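TRNA dimethylallyltransferase (Staphylococcus epidermidis ATCC 12228, PDB 3D3Q) probably transfers a dimethylallyl group from dimethylallyl diphosphate onto adenine 37 of tRNAs that read codons beginning with uridine, in a magnesium-dependent reaction. Local coordinates at residues Q45-G50 and Q231-Q236; K29-E34 and E306-I311; F76-F81 and I109-Y114. One frame throughout, in Å; residues are numbered along the deposited sequence.

Contact 1 (Q45-G50 and Q231-Q236)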
ATOM      1  N   GLN A  45      -6.214  -0.859 -19.813  1.00 43.92           N
ATOM      2  CA  GLN A  45      -5.981   0.206 -20.769  1.00 46.34           C
ATOM      3  C   GLN A  45      -7.261   1.022 -20.959  1.00 47.78           C
ATOM      4  O   GLN A  45      -8.359   0.467 -21.024  1.00 47.56           O
ATOM      5  CB  GLN A  45      -5.494  -0.396 -22.090  1.00 47.12           C
ATOM      6  CG  GLN A  45      -6.400  -1.517 -22.588  1.00 50.07           C
ATOM      7  CD  GLN A  45      -5.665  -2.586 -23.384  1.00 50.58           C
ATOM      8  OE1 GLN A  45      -4.658  -3.130 -22.924  1.00 50.72           O
ATOM      9  NE2 GLN A  45      -6.181  -2.908 -24.570  1.00 49.70           N
ATOM     10  N   GLY A  46      -7.119   2.344 -21.024  1.00 48.21           N
ATOM     11  CA  GLY A  46      -8.285   3.200 -21.191  1.00 49.37           C
ATOM     12  C   GLY A  46      -8.696   3.829 -19.874  1.00 50.77           C
ATOM     13  O   GLY A  46      -9.369   4.866 -19.836  1.00 49.20           O
HETATM   14  N   MSE A  47      -8.288   3.180 -18.787  1.00 52.76           N
HETATM   15  CA  MSE A  47      -8.587   3.655 -17.445  1.00 54.61           C
HETATM   16  C   MSE A  47      -7.303   4.238 -16.863  1.00 53.36           C
HETATM   17  O   MSE A  47      -6.627   3.599 -16.063  1.00 53.21           O
HETATM   18  CB  MSE A  47      -9.085   2.497 -16.590  1.00 56.82           C
HETATM   19  CG  MSE A  47     -10.160   1.701 -17.286  1.00 61.64           C
HETATM   20 SE   MSE A  47     -10.886   0.328 -16.164  1.00 70.25          SE
HETATM   21  CE  MSE A  47     -12.491   1.205 -15.560  1.00 69.01           C
ATOM     22  N   ASP A  48      -6.982   5.467 -17.269  1.00 52.63           N
ATOM     23  CA  ASP A  48      -5.768   6.134 -16.819  1.00 51.41           C
ATOM     24  C   ASP A  48      -5.992   7.217 -15.756  1.00 49.19           C
ATOM     25  O   ASP A  48      -5.250   7.300 -14.776  1.00 48.61           O
ATOM     26  CB  ASP A  48      -5.032   6.738 -18.025  1.00 52.25           C
ATOM     27  CG  ASP A  48      -5.193   5.904 -19.300  1.00 52.83           C
ATOM     28  OD1 ASP A  48      -5.015   4.661 -19.262  1.00 52.86           O
ATOM     29  OD2 ASP A  48      -5.492   6.499 -20.358  1.00 52.66           O
ATOM     30  N   ILE A  49      -7.015   8.039 -15.943  1.00 46.94           N
ATOM     31  CA  ILE A  49      -7.297   9.112 -15.005  1.00 45.38           C
ATOM     32  C   ILE A  49      -7.808   8.646 -13.647  1.00 43.66           C
ATOM     33  O   ILE A  49      -7.288   9.059 -12.615  1.00 43.49           O
ATOM     34  CB  ILE A  49      -8.321  10.095 -15.603  1.00 45.88           C
ATOM     35  CG1 ILE A  49      -7.733  10.752 -16.845  1.00 44.79           C
ATOM     36  CG2 ILE A  49      -8.720  11.133 -14.557  1.00 46.48           C
ATOM     37  CD1 ILE A  49      -8.689  11.665 -17.560  1.00 47.30           C
ATOM     38  N   GLY A  50      -8.826   7.795 -13.641  1.00 42.05           N
ATOM     39  CA  GLY A  50      -9.379   7.333 -12.375  1.00 41.84           C
ATOM     40  C   GLY A  50      -8.468   6.427 -11.565  1.00 39.86           C
ATOM     41  O   GLY A  50      -8.745   6.115 -10.409  1.00 38.30           O
ATOM     42  N   GLN A 231     -17.196   7.966 -19.391  1.00 51.90           N
ATOM     43  CA  GLN A 231     -18.194   8.069 -20.448  1.00 52.73           C
ATOM     44  C   GLN A 231     -17.773   7.225 -21.631  1.00 52.44           C
ATOM     45  O   GLN A 231     -18.583   6.510 -22.198  1.00 52.48           O
ATOM     46  CB  GLN A 231     -18.360   9.521 -20.895  1.00 53.42           C
ATOM     47  CG  GLN A 231     -19.180  10.394 -19.953  1.00 53.33           C
ATOM     48  CD  GLN A 231     -19.473  11.763 -20.560  1.00 53.59           C
ATOM     49  OE1 GLN A 231     -18.555  12.532 -20.852  1.00 52.65           O
ATOM     50  NE2 GLN A 231     -20.756  12.068 -20.755  1.00 53.06           N
ATOM     51  N   HIS A 232     -16.503   7.319 -22.001  1.00 52.83           N
ATOM     52  CA  HIS A 232     -15.990   6.551 -23.122  1.00 54.59           C
ATOM     53  C   HIS A 232     -16.040   5.069 -22.797  1.00 54.60           C
ATOM     54  O   HIS A 232     -16.338   4.242 -23.662  1.00 55.63           O
ATOM     55  CB  HIS A 232     -14.554   6.954 -23.427  1.00 57.52           C
ATOM     56  CG  HIS A 232     -14.415   8.362 -23.925  1.00 61.50           C
ATOM     57  ND1 HIS A 232     -13.287   9.124 -23.698  1.00 62.41           N
ATOM     58  CD2 HIS A 232     -15.253   9.142 -24.654  1.00 62.97           C
ATOM     59  CE1 HIS A 232     -13.435  10.311 -24.264  1.00 63.57           C
ATOM     60  NE2 HIS A 232     -14.619  10.347 -24.851  1.00 63.76           N
ATOM     61  N   LEU A 233     -15.743   4.727 -21.548  1.00 54.34           N
ATOM     62  CA  LEU A 233     -15.752   3.328 -21.116  1.00 53.56           C
ATOM     63  C   LEU A 233     -17.156   2.759 -21.102  1.00 53.10           C
ATOM     64  O   LEU A 233     -17.396   1.692 -21.655  1.00 53.07           O
ATOM     65  CB  LEU A 233     -15.143   3.206 -19.725  1.00 53.05           C
ATOM     66  CG  LEU A 233     -13.637   3.422 -19.645  1.00 53.98           C
ATOM     67  CD1 LEU A 233     -13.228   3.630 -18.198  1.00 54.57           C
ATOM     68  CD2 LEU A 233     -12.918   2.220 -20.244  1.00 53.99           C
ATOM     69  N   VAL A 234     -18.076   3.470 -20.461  1.00 53.72           N
ATOM     70  CA  VAL A 234     -19.455   3.020 -20.379  1.00 54.50           C
ATOM     71  C   VAL A 234     -20.095   2.954 -21.769  1.00 55.31           C
ATOM     72  O   VAL A 234     -20.974   2.134 -22.009  1.00 55.74           O
ATOM     73  CB  VAL A 234     -20.281   3.930 -19.439  1.00 53.90           C
ATOM     74  CG1 VAL A 234     -20.463   5.293 -20.065  1.00 56.91           C
ATOM     75  CG2 VAL A 234     -21.611   3.298 -19.142  1.00 54.67           C
ATOM     76  N   GLU A 235     -19.648   3.808 -22.683  1.00 56.55           N
ATOM     77  CA  GLU A 235     -20.174   3.810 -24.045  1.00 58.23           C
ATOM     78  C   GLU A 235     -19.658   2.592 -24.809  1.00 58.14           C
ATOM     79  O   GLU A 235     -20.369   2.020 -25.635  1.00 58.69           O
ATOM     80  CB  GLU A 235     -19.779   5.098 -24.782  1.00 60.13           C
ATOM     81  CG  GLU A 235     -20.770   6.259 -24.607  1.00 63.27           C
ATOM     82  CD  GLU A 235     -20.278   7.586 -25.200  1.00 65.19           C
ATOM     83  OE1 GLU A 235     -21.119   8.502 -25.388  1.00 64.07           O
ATOM     84  OE2 GLU A 235     -19.056   7.717 -25.461  1.00 66.28           O
ATOM     85  N   GLN A 236     -18.421   2.194 -24.532  1.00 57.92           N
ATOM     86  CA  GLN A 236     -17.841   1.027 -25.185  1.00 58.19           C
ATOM     87  C   GLN A 236     -18.376  -0.267 -24.566  1.00 58.15           C
ATOM     88  O   GLN A 236     -17.821  -1.349 -24.771  1.00 58.41           O
ATOM     89  CB  GLN A 236     -16.320   1.073 -25.085  1.00 57.21           C
ATOM     90  CG  GLN A 236     -15.714   2.065 -26.038  1.00 59.59           C
ATOM     91  CD  GLN A 236     -14.287   2.407 -25.679  1.00 62.56           C
ATOM     92  OE1 GLN A 236     -14.022   2.937 -24.596  1.00 64.35           O
ATOM     93  NE2 GLN A 236     -13.355   2.115 -26.588  1.00 62.86           N
TER

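Contact 2 (K29-E34 and E306-I311)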
ATOM      1  N   LYS A  29      16.199   5.644 -10.630  1.00 39.77           N
ATOM      2  CA  LYS A  29      17.237   6.394 -11.320  1.00 40.39           C
ATOM      3  C   LYS A  29      18.561   6.402 -10.575  1.00 40.52           C
ATOM      4  O   LYS A  29      19.598   6.576 -11.195  1.00 41.59           O
ATOM      5  CB  LYS A  29      16.798   7.839 -11.559  1.00 40.53           C
ATOM      6  CG  LYS A  29      15.741   8.009 -12.635  1.00 41.23           C
ATOM      7  CD  LYS A  29      15.711   9.452 -13.151  1.00 44.42           C
ATOM      8  CE  LYS A  29      15.435  10.473 -12.031  1.00 44.59           C
ATOM      9  NZ  LYS A  29      15.464  11.894 -12.508  1.00 43.59           N
ATOM     10  N   LYS A  30      18.538   6.220  -9.259  1.00 40.21           N
ATOM     11  CA  LYS A  30      19.781   6.232  -8.509  1.00 41.59           C
ATOM     12  C   LYS A  30      20.394   4.834  -8.416  1.00 43.51           C
ATOM     13  O   LYS A  30      21.577   4.701  -8.118  1.00 43.62           O
ATOM     14  CB  LYS A  30      19.551   6.815  -7.106  1.00 42.72           C
ATOM     15  CG  LYS A  30      20.814   7.171  -6.329  1.00 43.38           C
ATOM     16  CD  LYS A  30      20.460   7.719  -4.955  1.00 45.84           C
ATOM     17  CE  LYS A  30      21.676   8.283  -4.229  1.00 47.92           C
ATOM     18  NZ  LYS A  30      21.280   8.976  -2.959  1.00 50.92           N
ATOM     19  N   PHE A  31      19.599   3.796  -8.685  1.00 44.17           N
ATOM     20  CA  PHE A  31      20.078   2.412  -8.629  1.00 44.51           C
ATOM     21  C   PHE A  31      19.671   1.650  -9.869  1.00 45.33           C
ATOM     22  O   PHE A  31      19.388   0.455  -9.804  1.00 45.02           O
ATOM     23  CB  PHE A  31      19.515   1.715  -7.401  1.00 44.39           C
ATOM     24  CG  PHE A  31      19.894   2.378  -6.126  1.00 45.82           C
ATOM     25  CD1 PHE A  31      21.119   2.110  -5.528  1.00 47.34           C
ATOM     26  CD2 PHE A  31      19.059   3.328  -5.550  1.00 46.46           C
ATOM     27  CE1 PHE A  31      21.511   2.785  -4.368  1.00 48.67           C
ATOM     28  CE2 PHE A  31      19.436   4.011  -4.393  1.00 47.96           C
ATOM     29  CZ  PHE A  31      20.665   3.742  -3.797  1.00 48.48           C
ATOM     30  N   ASN A  32      19.668   2.357 -10.999  1.00 47.84           N
ATOM     31  CA  ASN A  32      19.276   1.822 -12.312  1.00 49.84           C
ATOM     32  C   ASN A  32      18.418   0.567 -12.192  1.00 49.50           C
ATOM     33  O   ASN A  32      18.841  -0.546 -12.521  1.00 50.98           O
ATOM     34  CB  ASN A  32      20.508   1.555 -13.202  1.00 51.79           C
ATOM     35  CG  ASN A  32      21.293   0.328 -12.766  1.00 54.42           C
ATOM     36  OD1 ASN A  32      21.561   0.146 -11.573  1.00 56.40           O
ATOM     37  ND2 ASN A  32      21.680  -0.511 -13.725  1.00 55.03           N
ATOM     38  N   GLY A  33      17.204   0.768 -11.695  1.00 47.07           N
ATOM     39  CA  GLY A  33      16.280  -0.333 -11.544  1.00 44.42           C
ATOM     40  C   GLY A  33      15.096  -0.142 -12.471  1.00 42.58           C
ATOM     41  O   GLY A  33      15.079   0.770 -13.295  1.00 41.73           O
ATOM     42  N   GLU A  34      14.110  -1.022 -12.345  1.00 41.54           N
ATOM     43  CA  GLU A  34      12.908  -0.944 -13.151  1.00 39.53           C
ATOM     44  C   GLU A  34      11.745  -1.196 -12.211  1.00 38.04           C
ATOM     45  O   GLU A  34      11.856  -1.954 -11.245  1.00 36.36           O
ATOM     46  CB  GLU A  34      12.943  -1.971 -14.272  1.00 39.38           C
ATOM     47  CG  GLU A  34      14.232  -1.907 -15.067  1.00 40.36           C
ATOM     48  CD  GLU A  34      14.251  -2.876 -16.225  1.00 41.95           C
ATOM     49  OE1 GLU A  34      13.664  -3.977 -16.084  1.00 43.40           O
ATOM     50  OE2 GLU A  34      14.866  -2.556 -17.274  1.00 40.07           O
ATOM     51  N   GLU A 306      16.696   8.318   2.940  1.00 55.22           N
ATOM     52  CA  GLU A 306      16.397   7.340   3.971  1.00 55.87           C
ATOM     53  C   GLU A 306      16.580   5.959   3.362  1.00 55.93           C
ATOM     54  O   GLU A 306      17.138   5.058   3.989  1.00 56.27           O
ATOM     55  CB  GLU A 306      14.960   7.504   4.446  1.00 57.59           C
ATOM     56  CG  GLU A 306      14.836   8.122   5.824  1.00 61.17           C
ATOM     57  CD  GLU A 306      15.303   7.190   6.911  1.00 62.73           C
ATOM     58  OE1 GLU A 306      14.759   6.060   6.983  1.00 63.01           O
ATOM     59  OE2 GLU A 306      16.207   7.589   7.686  1.00 64.03           O
ATOM     60  N   ILE A 307      16.105   5.809   2.129  1.00 55.01           N
ATOM     61  CA  ILE A 307      16.194   4.552   1.398  1.00 54.51           C
ATOM     62  C   ILE A 307      17.628   4.272   0.972  1.00 54.74           C
ATOM     63  O   ILE A 307      18.059   3.122   0.934  1.00 53.61           O
ATOM     64  CB  ILE A 307      15.287   4.581   0.133  1.00 53.45           C
ATOM     65  CG1 ILE A 307      13.823   4.658   0.550  1.00 53.10           C
ATOM     66  CG2 ILE A 307      15.501   3.333  -0.713  1.00 53.14           C
ATOM     67  CD1 ILE A 307      12.874   4.765  -0.602  1.00 51.89           C
ATOM     68  N   THR A 308      18.369   5.328   0.660  1.00 55.72           N
ATOM     69  CA  THR A 308      19.743   5.174   0.214  1.00 57.22           C
ATOM     70  C   THR A 308      20.607   4.664   1.361  1.00 57.78           C
ATOM     71  O   THR A 308      21.568   3.933   1.150  1.00 58.79           O
ATOM     72  CB  THR A 308      20.279   6.516  -0.357  1.00 57.17           C
ATOM     73  OG1 THR A 308      21.276   6.248  -1.349  1.00 57.44           O
ATOM     74  CG2 THR A 308      20.870   7.375   0.738  1.00 58.77           C
ATOM     75  N   THR A 309      20.240   5.026   2.582  1.00 58.23           N
ATOM     76  CA  THR A 309      20.982   4.586   3.749  1.00 58.17           C
ATOM     77  C   THR A 309      20.669   3.125   4.018  1.00 57.88           C
ATOM     78  O   THR A 309      21.526   2.353   4.433  1.00 57.72           O
ATOM     79  CB  THR A 309      20.583   5.409   4.975  1.00 59.17           C
ATOM     80  OG1 THR A 309      20.894   6.787   4.737  1.00 59.29           O
ATOM     81  CG2 THR A 309      21.314   4.921   6.219  1.00 59.28           C
ATOM     82  N   GLN A 310      19.420   2.761   3.778  1.00 58.69           N
ATOM     83  CA  GLN A 310      18.970   1.402   3.983  1.00 59.14           C
ATOM     84  C   GLN A 310      19.618   0.499   2.927  1.00 59.03           C
ATOM     85  O   GLN A 310      19.944  -0.647   3.209  1.00 60.40           O
ATOM     86  CB  GLN A 310      17.443   1.348   3.880  1.00 59.01           C
ATOM     87  CG  GLN A 310      16.751   0.458   4.905  1.00 59.91           C
ATOM     88  CD  GLN A 310      16.788   1.021   6.319  1.00 59.59           C
ATOM     89  OE1 GLN A 310      16.209   0.444   7.243  1.00 58.69           O
ATOM     90  NE2 GLN A 310      17.466   2.148   6.495  1.00 58.43           N
ATOM     91  N   ILE A 311      19.815   1.018   1.718  1.00 58.73           N
ATOM     92  CA  ILE A 311      20.428   0.228   0.650  1.00 59.08           C
ATOM     93  C   ILE A 311      21.944   0.112   0.801  1.00 61.03           C
ATOM     94  O   ILE A 311      22.558  -0.836   0.291  1.00 60.61           O
ATOM     95  CB  ILE A 311      20.122   0.815  -0.753  1.00 57.94           C
ATOM     96  CG1 ILE A 311      18.621   0.755  -1.031  1.00 56.82           C
ATOM     97  CG2 ILE A 311      20.864   0.032  -1.822  1.00 56.28           C
ATOM     98  CD1 ILE A 311      18.202   1.523  -2.253  1.00 56.25           C
TER

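Contact 3 (F76-F81 and I109-Y114)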
ATOM      1  N   PHE A  76      -8.596  -9.801 -13.368  1.00 42.25           N
ATOM      2  CA  PHE A  76      -7.342  -9.704 -12.662  1.00 42.63           C
ATOM      3  C   PHE A  76      -7.533 -10.181 -11.232  1.00 44.28           C
ATOM      4  O   PHE A  76      -8.667 -10.279 -10.750  1.00 44.93           O
ATOM      5  CB  PHE A  76      -6.833  -8.269 -12.691  1.00 41.10           C
ATOM      6  CG  PHE A  76      -5.355  -8.163 -12.541  1.00 40.73           C
ATOM      7  CD1 PHE A  76      -4.511  -8.780 -13.456  1.00 40.57           C
ATOM      8  CD2 PHE A  76      -4.796  -7.487 -11.468  1.00 40.81           C
ATOM      9  CE1 PHE A  76      -3.123  -8.723 -13.308  1.00 40.33           C
ATOM     10  CE2 PHE A  76      -3.406  -7.423 -11.310  1.00 40.80           C
ATOM     11  CZ  PHE A  76      -2.571  -8.049 -12.235  1.00 39.45           C
ATOM     12  N   SER A  77      -6.427 -10.473 -10.552  1.00 44.42           N
ATOM     13  CA  SER A  77      -6.504 -10.979  -9.190  1.00 44.38           C
ATOM     14  C   SER A  77      -5.157 -10.954  -8.486  1.00 44.19           C
ATOM     15  O   SER A  77      -4.113 -10.815  -9.115  1.00 43.90           O
ATOM     16  CB  SER A  77      -6.987 -12.418  -9.216  1.00 45.47           C
ATOM     17  OG  SER A  77      -5.994 -13.240  -9.829  1.00 47.33           O
ATOM     18  N   ALA A  78      -5.189 -11.107  -7.171  1.00 42.68           N
ATOM     19  CA  ALA A  78      -3.962 -11.117  -6.408  1.00 42.21           C
ATOM     20  C   ALA A  78      -2.940 -12.132  -6.973  1.00 43.10           C
ATOM     21  O   ALA A  78      -1.785 -11.777  -7.168  1.00 42.31           O
ATOM     22  CB  ALA A  78      -4.261 -11.410  -4.933  1.00 41.89           C
ATOM     23  N   TYR A  79      -3.338 -13.376  -7.253  1.00 44.68           N
ATOM     24  CA  TYR A  79      -2.368 -14.338  -7.777  1.00 46.27           C
ATOM     25  C   TYR A  79      -1.953 -14.002  -9.196  1.00 44.55           C
ATOM     26  O   TYR A  79      -0.780 -14.134  -9.549  1.00 43.90           O
ATOM     27  CB  TYR A  79      -2.893 -15.788  -7.733  1.00 52.71           C
ATOM     28  CG  TYR A  79      -1.955 -16.816  -8.387  1.00 58.76           C
ATOM     29  CD1 TYR A  79      -2.276 -17.394  -9.630  1.00 61.33           C
ATOM     30  CD2 TYR A  79      -0.730 -17.175  -7.788  1.00 60.40           C
ATOM     31  CE1 TYR A  79      -1.401 -18.300 -10.267  1.00 63.02           C
ATOM     32  CE2 TYR A  79       0.159 -18.083  -8.419  1.00 62.10           C
ATOM     33  CZ  TYR A  79      -0.184 -18.637  -9.657  1.00 63.41           C
ATOM     34  OH  TYR A  79       0.672 -19.525 -10.293  1.00 62.92           O
ATOM     35  N   GLU A  80      -2.902 -13.570 -10.013  1.00 42.75           N
ATOM     36  CA  GLU A  80      -2.577 -13.218 -11.389  1.00 41.93           C
ATOM     37  C   GLU A  80      -1.373 -12.267 -11.354  1.00 40.72           C
ATOM     38  O   GLU A  80      -0.420 -12.430 -12.117  1.00 41.10           O
ATOM     39  CB  GLU A  80      -3.794 -12.562 -12.070  1.00 41.99           C
ATOM     40  CG  GLU A  80      -3.579 -12.159 -13.528  1.00 43.40           C
ATOM     41  CD  GLU A  80      -2.997 -13.270 -14.395  1.00 44.68           C
ATOM     42  OE1 GLU A  80      -2.776 -13.011 -15.601  1.00 44.88           O
ATOM     43  OE2 GLU A  80      -2.762 -14.392 -13.889  1.00 44.63           O
ATOM     44  N   PHE A  81      -1.419 -11.306 -10.432  1.00 38.87           N
ATOM     45  CA  PHE A  81      -0.359 -10.311 -10.235  1.00 36.19           C
ATOM     46  C   PHE A  81       0.933 -10.995  -9.788  1.00 36.54           C
ATOM     47  O   PHE A  81       2.027 -10.646 -10.240  1.00 35.85           O
ATOM     48  CB  PHE A  81      -0.822  -9.276  -9.186  1.00 33.12           C
ATOM     49  CG  PHE A  81       0.297  -8.468  -8.573  1.00 30.51           C
ATOM     50  CD1 PHE A  81       1.088  -7.641  -9.352  1.00 29.09           C
ATOM     51  CD2 PHE A  81       0.579  -8.567  -7.213  1.00 30.08           C
ATOM     52  CE1 PHE A  81       2.140  -6.936  -8.795  1.00 28.28           C
ATOM     53  CE2 PHE A  81       1.633  -7.860  -6.650  1.00 28.60           C
ATOM     54  CZ  PHE A  81       2.412  -7.048  -7.442  1.00 27.92           C
ATOM     55  N   ILE A 109       0.368  -7.381  -2.116  1.00 38.17           N
ATOM     56  CA  ILE A 109       1.735  -7.297  -1.659  1.00 39.47           C
ATOM     57  C   ILE A 109       2.187  -8.472  -0.813  1.00 40.68           C
ATOM     58  O   ILE A 109       3.266  -9.010  -1.038  1.00 42.01           O
ATOM     59  CB  ILE A 109       1.978  -6.002  -0.892  1.00 39.28           C
ATOM     60  CG1 ILE A 109       1.704  -4.819  -1.805  1.00 41.80           C
ATOM     61  CG2 ILE A 109       3.415  -5.938  -0.409  1.00 39.71           C
ATOM     62  CD1 ILE A 109       2.534  -4.824  -3.092  1.00 43.04           C
ATOM     63  N   GLN A 110       1.386  -8.885   0.161  1.00 41.74           N
ATOM     64  CA  GLN A 110       1.813 -10.010   0.973  1.00 42.65           C
ATOM     65  C   GLN A 110       1.777 -11.306   0.167  1.00 42.85           C
ATOM     66  O   GLN A 110       2.652 -12.170   0.302  1.00 43.03           O
ATOM     67  CB  GLN A 110       0.962 -10.141   2.247  1.00 43.38           C
ATOM     68  CG  GLN A 110      -0.367 -10.844   2.099  1.00 43.67           C
ATOM     69  CD  GLN A 110      -0.919 -11.303   3.447  1.00 44.36           C
ATOM     70  OE1 GLN A 110      -2.038 -11.811   3.529  1.00 44.31           O
ATOM     71  NE2 GLN A 110      -0.126 -11.130   4.509  1.00 43.98           N
ATOM     72  N   SER A 111       0.780 -11.436  -0.695  1.00 42.96           N
ATOM     73  CA  SER A 111       0.657 -12.639  -1.513  1.00 43.29           C
ATOM     74  C   SER A 111       1.939 -12.836  -2.316  1.00 43.63           C
ATOM     75  O   SER A 111       2.351 -13.965  -2.592  1.00 43.24           O
ATOM     76  CB  SER A 111      -0.554 -12.513  -2.447  1.00 41.83           C
ATOM     77  OG  SER A 111      -1.735 -12.239  -1.712  1.00 38.04           O
ATOM     78  N   LEU A 112       2.572 -11.720  -2.662  1.00 42.94           N
ATOM     79  CA  LEU A 112       3.812 -11.722  -3.432  1.00 43.24           C
ATOM     80  C   LEU A 112       5.053 -11.878  -2.572  1.00 42.84           C
ATOM     81  O   LEU A 112       6.066 -12.406  -3.022  1.00 43.39           O
ATOM     82  CB  LEU A 112       3.935 -10.413  -4.230  1.00 42.95           C
ATOM     83  CG  LEU A 112       5.290 -10.060  -4.857  1.00 41.60           C
ATOM     84  CD1 LEU A 112       5.726 -11.125  -5.864  1.00 40.14           C
ATOM     85  CD2 LEU A 112       5.175  -8.707  -5.515  1.00 40.07           C
ATOM     86  N   LEU A 113       4.977 -11.409  -1.338  1.00 42.94           N
ATOM     87  CA  LEU A 113       6.126 -11.482  -0.451  1.00 43.87           C
ATOM     88  C   LEU A 113       6.272 -12.805   0.288  1.00 43.65           C
ATOM     89  O   LEU A 113       7.383 -13.299   0.465  1.00 43.18           O
ATOM     90  CB  LEU A 113       6.069 -10.333   0.560  1.00 44.22           C
ATOM     91  CG  LEU A 113       6.086  -8.940  -0.079  1.00 45.40           C
ATOM     92  CD1 LEU A 113       5.918  -7.887   0.992  1.00 45.75           C
ATOM     93  CD2 LEU A 113       7.395  -8.738  -0.831  1.00 45.87           C
ATOM     94  N   TYR A 114       5.151 -13.392   0.684  1.00 43.62           N
ATOM     95  CA  TYR A 114       5.169 -14.630   1.446  1.00 43.89           C
ATOM     96  C   TYR A 114       4.431 -15.769   0.783  1.00 45.49           C
ATOM     97  O   TYR A 114       3.442 -15.552   0.097  1.00 47.98           O
ATOM     98  CB  TYR A 114       4.542 -14.374   2.812  1.00 43.38           C
ATOM     99  CG  TYR A 114       5.072 -13.130   3.481  1.00 40.83           C
ATOM    100  CD1 TYR A 114       6.426 -13.001   3.740  1.00 39.48           C
ATOM    101  CD2 TYR A 114       4.221 -12.083   3.845  1.00 40.02           C
ATOM    102  CE1 TYR A 114       6.935 -11.873   4.339  1.00 40.57           C
ATOM    103  CE2 TYR A 114       4.719 -10.936   4.455  1.00 40.05           C
ATOM    104  CZ  TYR A 114       6.092 -10.846   4.697  1.00 40.06           C
ATOM    105  OH  TYR A 114       6.653  -9.749   5.295  1.00 39.18           O
TER

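Contact 1 (Q45-G50 and Q231-Q236)
A loop-to-helix hydrophobic contact joins Met47, in the long connection between strands 33-37 and 64-65, to Leu233 in the last turn of helix 226-235. Met47 is present as selenomethionine, with SE in place of the sulfur. Its side chain crosses that of Leu233 at about a right angle and touches it twice: CE of Met47 lies 3.7 Å from CD1 of Leu233, and CG of Met47 is equally 3.7 Å from that same methyl. The other branch, CD2 of Leu233, is looser at 4.1 Å from CG of Met47. The bend at chi3 (99°) explains the double touch, because it turns the terminal methyl of Met47 back to CD1 instead of carrying it onward. A flexible unbranched chain suits this place, where it must follow the forked end of a leucine, and both side chains are buried. Gly46 brings the backbone alongside, its CA 7.5 Å from the CA of Leu233; its positive phi (101°) is easily adopted by a residue without CB. Polar anchoring comes from Glu229, one turn earlier on the helix, whose carboxylate accepts from the backbone N of Asp48 and Ile49. Tyr249, from a later loop, packs against both Met47 and Leu233. Helix 226-235 thus holds the middle of the loop, while backbone bonding of Gln45 with Leu70 ties the residue just before Gly46 to the chain beyond strand 64-65.

Contact 2 (K29-E34 and E306-I311)
Phe31 meets Ile311 face-on and Thr308 edge-on, so two residues one turn apart on helix 300-314 grip a single ring. The methyl CD1 of Ile311 sits over one face in a CH-pi contact, 3.7 Å from the ring centroid and 21° off the normal, displaced toward the rim. Its closest ring atom is CE2 of Phe31, 3.5 Å from CD1 of Ile311. The second branch also takes part, with CG2 of Ile311 3.8 Å from CE1 of Phe31. A beta-branched residue suits the position because both arms can reach the aromatic surface. In the plane of the ring, OG1 of Thr308 stands 3.6 Å from CZ of Phe31. That hydroxyl also accepts a hydrogen bond from Lys30, NZ to OG1 of Thr308 being 3.2 Å. Lys30 gets there by stretching out fully: CG lies opposite the backbone N (chi1 -167°) and the chain runs straight beyond it, spanning a gap across which the CA atoms of Lys30 and Thr308 are 8.8 Å apart.

In the next shell, Phe31 is the first residue beyond helix 20-30, the helix that begins at the end of the predicted ATP-binding segment. Ile307 of helix 300-314 packs on Leu23 and Val27 of that helix, and Ile311 also rests on Leu199 of strand 197-204. The C-terminal helix is thereby seated against both elements.

Chemically, the contact pairs a greasy patch with a polar border at the protein surface. Dispersion and ring-face packing account for Phe31 and Ile311, whereas the ammonium-to-hydroxyl bond is charge-assisted but meets a neutral acceptor, so it would leave the lysine's positive charge largely for solvent to stabilise.

Contact 3 (F76-F81 and I109-Y114)
Close helix-helix packing brings Ala78 and Phe81, in the first turn of helix 78-94, against Ser111 and Leu112 near the end of helix 106-113; the two helices flank strand 98-102 in the chain, in the alpha/beta part of the enzyme, and Phe81 and Leu112 form the buried side of the contact. The backbones are nearest at Ala78 and Ser111, whose CA atoms lie 6.9 Å apart. Small side chains make such an approach possible: CB of Ala78 is 4.2 Å from OG of Ser111, a loose van der Waals touch. The serine hydroxyl is occupied within its own helix, where it is hydrogen-bonded to the carbonyl O of Leu107. One turn along from Ala78, the larger partners meet. Leu112 places a single methyl against the end of the Phe81 ring, with CD2 of Leu112 3.8 Å from both CZ and CE2 of Phe81, and the two side chains cross at roughly a right angle. Phe81 extends with CG opposite its backbone N (chi1 162°), which carries the ring across to the leucine; the Phe81 side chain also packs on Met66.

Ser77 fixes where helix 78-94 starts. As N-cap it accepts from the backbone of Glu80, N of Glu80 to OG of Ser77 being 3.1 Å at an N-H...O angle of 157°, a role suited to a short hydroxyl side chain. The side chain of Thr105, which by similarity interacts with tRNA, is about 7 Å from that of Ala78. Helix 78-94 is the helical link of a beta-alpha-beta crossover from strand 64-65 to the parallel strand 98-102, and its packing against the next helix, 106-113, fits the layered alpha/beta architecture of P-loop NTPase relatives.

Overall arrangement
Following the chain from the N terminus, the first halves of contacts 2, 1 and 3 come in that order, and the second halves return in reverse, so the three loops nest without crossing. Contact 3 closes the shortest, joining helices 78-94 and 106-113 around strand 98-102. Contact 1 encloses it, bringing the loop after strand 33-37 to helix 226-235. Contact 2 closes the outermost loop, linking the end of helix 20-30 to the C-terminal helix 300-314. The contacts are separate in space: centres of contacts 1 and 2 are about 35 Å apart, and contact 3 lies about 25 Å from contact 1 and about 24 Å from contact 2, centre to centre.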